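Long-range contact in B12-binding domain-containing protein (Kitasatospora setae, PDB 6WTE), which is a cobalamin- and [4Fe-4S]-dependent methyltransferase of the radical SAM superfamily that works by a non-radical route: residues S220-N225 / H268-E273. Numbering follows the deposited sequence.
Sequences SILTKN and HTTDSE. With SF4 (iron/sulfur cluster), chain C.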
ATOM      1  N   SER A 220      -9.695   3.968  -8.312  1.00 15.65           N
ATOM      2  CA  SER A 220      -9.187   2.732  -7.745  1.00 10.77           C
ATOM      3  C   SER A 220     -10.249   1.654  -7.898  1.00 13.66           C
ATOM      4  O   SER A 220     -11.444   1.922  -7.753  1.00 12.39           O
ATOM      5  CB  SER A 220      -8.830   2.927  -6.269  1.00 13.31           C
ATOM      6  OG  SER A 220      -9.845   3.685  -5.626  1.00 16.18           O
ATOM      7  N   ILE A 221      -9.822   0.436  -8.203  1.00 12.31           N
ATOM      8  CA  ILE A 221     -10.758  -0.678  -8.284  1.00 11.09           C
ATOM      9  C   ILE A 221     -10.078  -1.913  -7.722  1.00 11.90           C
ATOM     10  O   ILE A 221      -8.983  -2.283  -8.154  1.00 11.71           O
ATOM     11  CB  ILE A 221     -11.264  -0.932  -9.718  1.00 11.00           C
ATOM     12  CG1 ILE A 221     -12.247  -2.105  -9.727  1.00 12.39           C
ATOM     13  CG2 ILE A 221     -10.105  -1.166 -10.686  1.00 12.60           C
ATOM     14  CD1 ILE A 221     -13.564  -1.816  -8.990  1.00 12.82           C
ATOM     15  N   LEU A 222     -10.731  -2.542  -6.754  1.00 10.89           N
ATOM     16  CA  LEU A 222     -10.272  -3.791  -6.176  1.00 11.02           C
ATOM     17  C   LEU A 222     -10.961  -4.944  -6.891  1.00 10.72           C
ATOM     18  O   LEU A 222     -12.178  -4.911  -7.097  1.00 12.09           O
ATOM     19  CB  LEU A 222     -10.598  -3.826  -4.684  1.00 10.55           C
ATOM     20  CG  LEU A 222     -10.265  -5.132  -3.972  1.00 10.05           C
ATOM     21  CD1 LEU A 222      -8.760  -5.319  -3.927  1.00 11.88           C
ATOM     22  CD2 LEU A 222     -10.862  -5.115  -2.567  1.00 10.07           C
ATOM     23  N   THR A 223     -10.190  -5.958  -7.280  1.00 10.86           N
ATOM     24  CA  THR A 223     -10.794  -7.152  -7.860  1.00 11.29           C
ATOM     25  C   THR A 223     -10.684  -8.375  -6.965  1.00 11.96           C
ATOM     26  O   THR A 223     -11.538  -9.265  -7.041  1.00 12.15           O
ATOM     27  CB  THR A 223     -10.180  -7.462  -9.240  1.00 12.61           C
ATOM     28  OG1 THR A 223      -9.015  -8.290  -9.106  1.00 14.04           O
ATOM     29  CG2 THR A 223      -9.806  -6.169  -9.969  1.00 12.56           C
ATOM     30  N   LYS A 224      -9.692  -8.416  -6.083  1.00 10.30           N
ATOM     31  CA  LYS A 224      -9.499  -9.559  -5.203  0.50 12.80           C
ATOM     32  C   LYS A 224      -8.575  -9.152  -4.065  1.00 12.19           C
ATOM     33  O   LYS A 224      -7.602  -8.424  -4.280  1.00 12.57           O
ATOM     34  CB  LYS A 224      -8.915 -10.754  -5.969  0.50 12.91           C
ATOM     35  CG  LYS A 224      -7.602 -10.446  -6.678  0.50 12.50           C
ATOM     36  CD  LYS A 224      -7.464 -11.234  -7.975  0.50 14.26           C
ATOM     37  CE  LYS A 224      -6.251 -10.769  -8.766  0.50 13.91           C
ATOM     38  NZ  LYS A 224      -6.240 -11.315 -10.155  0.50 10.94           N
ATOM     39  N   ASN A 225      -8.879  -9.624  -2.865  1.00 10.99           N
ATOM     40  CA  ASN A 225      -8.034  -9.341  -1.719  1.00 10.95           C
ATOM     41  C   ASN A 225      -7.032 -10.470  -1.500  1.00 10.45           C
ATOM     42  O   ASN A 225      -7.374 -11.647  -1.618  1.00 12.31           O
ATOM     43  CB  ASN A 225      -8.872  -9.158  -0.455  1.00 11.38           C
ATOM     44  CG  ASN A 225      -8.024  -8.856   0.752  1.00 10.25           C
ATOM     45  OD1 ASN A 225      -7.560  -7.729   0.920  1.00 13.47           O
ATOM     46  ND2 ASN A 225      -7.788  -9.864   1.592  1.00 10.03           N
ATOM     47  N   HIS A 268      -7.021   2.437 -11.557  1.00 10.46           N
ATOM     48  CA  HIS A 268      -5.855   1.661 -11.165  1.00 13.13           C
ATOM     49  C   HIS A 268      -6.320   0.474 -10.333  1.00 14.99           C
ATOM     50  O   HIS A 268      -7.065   0.655  -9.364  1.00 12.11           O
ATOM     51  CB  HIS A 268      -4.885   2.543 -10.375  1.00 16.16           C
ATOM     52  CG  HIS A 268      -3.500   1.987 -10.268  1.00 22.75           C
ATOM     53  ND1 HIS A 268      -3.173   0.957  -9.411  1.00 25.98           N
ATOM     54  CD2 HIS A 268      -2.355   2.317 -10.912  1.00 32.08           C
ATOM     55  CE1 HIS A 268      -1.888   0.677  -9.532  1.00 29.44           C
ATOM     56  NE2 HIS A 268      -1.368   1.486 -10.438  1.00 34.42           N
ATOM     57  N   THR A 269      -5.903  -0.737 -10.716  1.00 13.23           N
ATOM     58  CA  THR A 269      -6.238  -1.908  -9.912  1.00 11.33           C
ATOM     59  C   THR A 269      -5.537  -1.809  -8.562  1.00 15.89           C
ATOM     60  O   THR A 269      -4.391  -1.362  -8.478  1.00 15.31           O
ATOM     61  CB  THR A 269      -5.832  -3.209 -10.618  1.00 16.32           C
ATOM     62  OG1 THR A 269      -4.430  -3.189 -10.912  1.00 16.70           O
ATOM     63  CG2 THR A 269      -6.612  -3.386 -11.906  1.00 17.03           C
ATOM     64  N   THR A 270      -6.240  -2.197  -7.495  1.00  9.85           N
ATOM     65  CA  THR A 270      -5.669  -2.143  -6.152  1.00 11.42           C
ATOM     66  C   THR A 270      -5.480  -3.527  -5.542  1.00 14.02           C
ATOM     67  O   THR A 270      -5.424  -3.663  -4.314  1.00 13.57           O
ATOM     68  CB  THR A 270      -6.526  -1.280  -5.230  1.00 11.64           C
ATOM     69  OG1 THR A 270      -7.824  -1.872  -5.102  1.00 11.20           O
ATOM     70  CG2 THR A 270      -6.643   0.122  -5.791  1.00 12.26           C
ATOM     71  N   ASP A 271      -5.426  -4.557  -6.374  1.00 10.53           N
ATOM     72  CA  ASP A 271      -4.997  -5.871  -5.929  1.00 14.18           C
ATOM     73  C   ASP A 271      -3.543  -5.818  -5.475  1.00 12.13           C
ATOM     74  O   ASP A 271      -2.789  -4.907  -5.821  1.00 17.90           O
ATOM     75  CB  ASP A 271      -5.136  -6.881  -7.070  1.00 12.10           C
ATOM     76  CG  ASP A 271      -6.540  -6.931  -7.628  1.00 14.75           C
ATOM     77  OD1 ASP A 271      -7.460  -6.390  -6.983  1.00 11.58           O
ATOM     78  OD2 ASP A 271      -6.722  -7.494  -8.724  1.00 16.47           O
ATOM     79  N   SER A 272      -3.137  -6.841  -4.722  1.00 12.68           N
ATOM     80  CA  SER A 272      -1.713  -7.017  -4.462  1.00 12.96           C
ATOM     81  C   SER A 272      -0.956  -7.207  -5.773  1.00 13.12           C
ATOM     82  O   SER A 272       0.058  -6.544  -6.024  1.00 15.35           O
ATOM     83  CB  SER A 272      -1.495  -8.199  -3.519  1.00  9.64           C
ATOM     84  OG  SER A 272      -1.946  -7.885  -2.209  1.00 12.75           O
ATOM     85  N   GLU A 273      -1.446  -8.105  -6.628  1.00 11.56           N
ATOM     86  CA  GLU A 273      -0.872  -8.326  -7.956  1.00 10.08           C
ATOM     87  C   GLU A 273      -2.020  -8.691  -8.883  1.00 11.84           C
ATOM     88  O   GLU A 273      -2.693  -9.697  -8.649  1.00 11.96           O
ATOM     89  CB  GLU A 273       0.176  -9.453  -7.949  1.00 13.89           C
ATOM     90  CG  GLU A 273       1.234  -9.359  -6.858  1.00 11.17           C
ATOM     91  CD  GLU A 273       2.272  -8.296  -7.133  1.00 13.76           C
ATOM     92  OE1 GLU A 273       2.276  -7.740  -8.254  1.00 16.40           O
ATOM     93  OE2 GLU A 273       3.100  -8.028  -6.238  1.00 14.26           O
TER
HETATM   94 FE1  SF4 C 801       5.334 -10.974  -3.575  1.00 12.88          FE
HETATM   95 FE2  SF4 C 801       2.620 -11.021  -3.151  1.00 11.85          FE
HETATM   96 FE3  SF4 C 801       3.677  -9.106  -4.753  1.00 13.00          FE
HETATM   97 FE4  SF4 C 801       4.134  -9.024  -2.090  1.00 12.89          FE
HETATM   98  S1  SF4 C 801       2.117  -8.787  -3.118  1.00 12.13           S
HETATM   99  S2  SF4 C 801       5.672  -8.715  -3.737  1.00 12.93           S
HETATM  100  S3  SF4 C 801       4.249 -11.245  -1.574  1.00 12.61           S
HETATM  101  S4  SF4 C 801       3.724 -11.362  -5.128  1.00 13.13           S
HETATM  102  O   HOH W   1      -4.915  -9.154  -4.339  1.00 14.37           O
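The Asp271 carboxylate lies flat beneath Lys224, whose CG, in one of its two deposited conformers, sits over one face, 3.7 Å from OD2; Thr223 meets its oxygen edge, and Leu222 CD1 lies by OD1, 3.5 Å away, near the plane. Asp271 follows strand 266-269, which pairs in parallel with 219-221 in the partial barrel of the radical SAM core; a beta-alpha-beta crossover through helix 249-261 joins the two strands. At the oxygen edge Thr223 N gives a fairly straight bond (161°) to the syn lone pair of OD1, 2.8 Å away, and Thr223 OG1 donates a very short one to OD2. Lys224 N reaches OD1 from above the plane, at 3.1 Å, on the face that CG covers. Ile221 N binds His268 O within the strand pair, and just past its end Thr270 N binds Ile221 O from above the carbonyl plane. Thr270 OG1 adds a weak bond to this same oxygen, and Thr270 CG2 packs on Ser220 CB, 3.6 Å apart, beside the cobalamin. In that conformer Lys224 CG stands between its backbone N and carbonyl carbon (chi1 57°), which lays the chain across Asp271; NZ goes on to the carbonyls of Phe274 and Leu276. With an alanine here in place of Asp271, the N-H groups of Thr223 and Lys224 would probably lose their shared acceptor and Thr223 OG1 its partner. A water bridges Lys224 O and Ser272 N. Beyond it Glu273, bent at chi2 (-75°), binds iron FE3 through OE2 at 1.9 Å, while Ser272 CB rests 3.7 Å from sulfur S1.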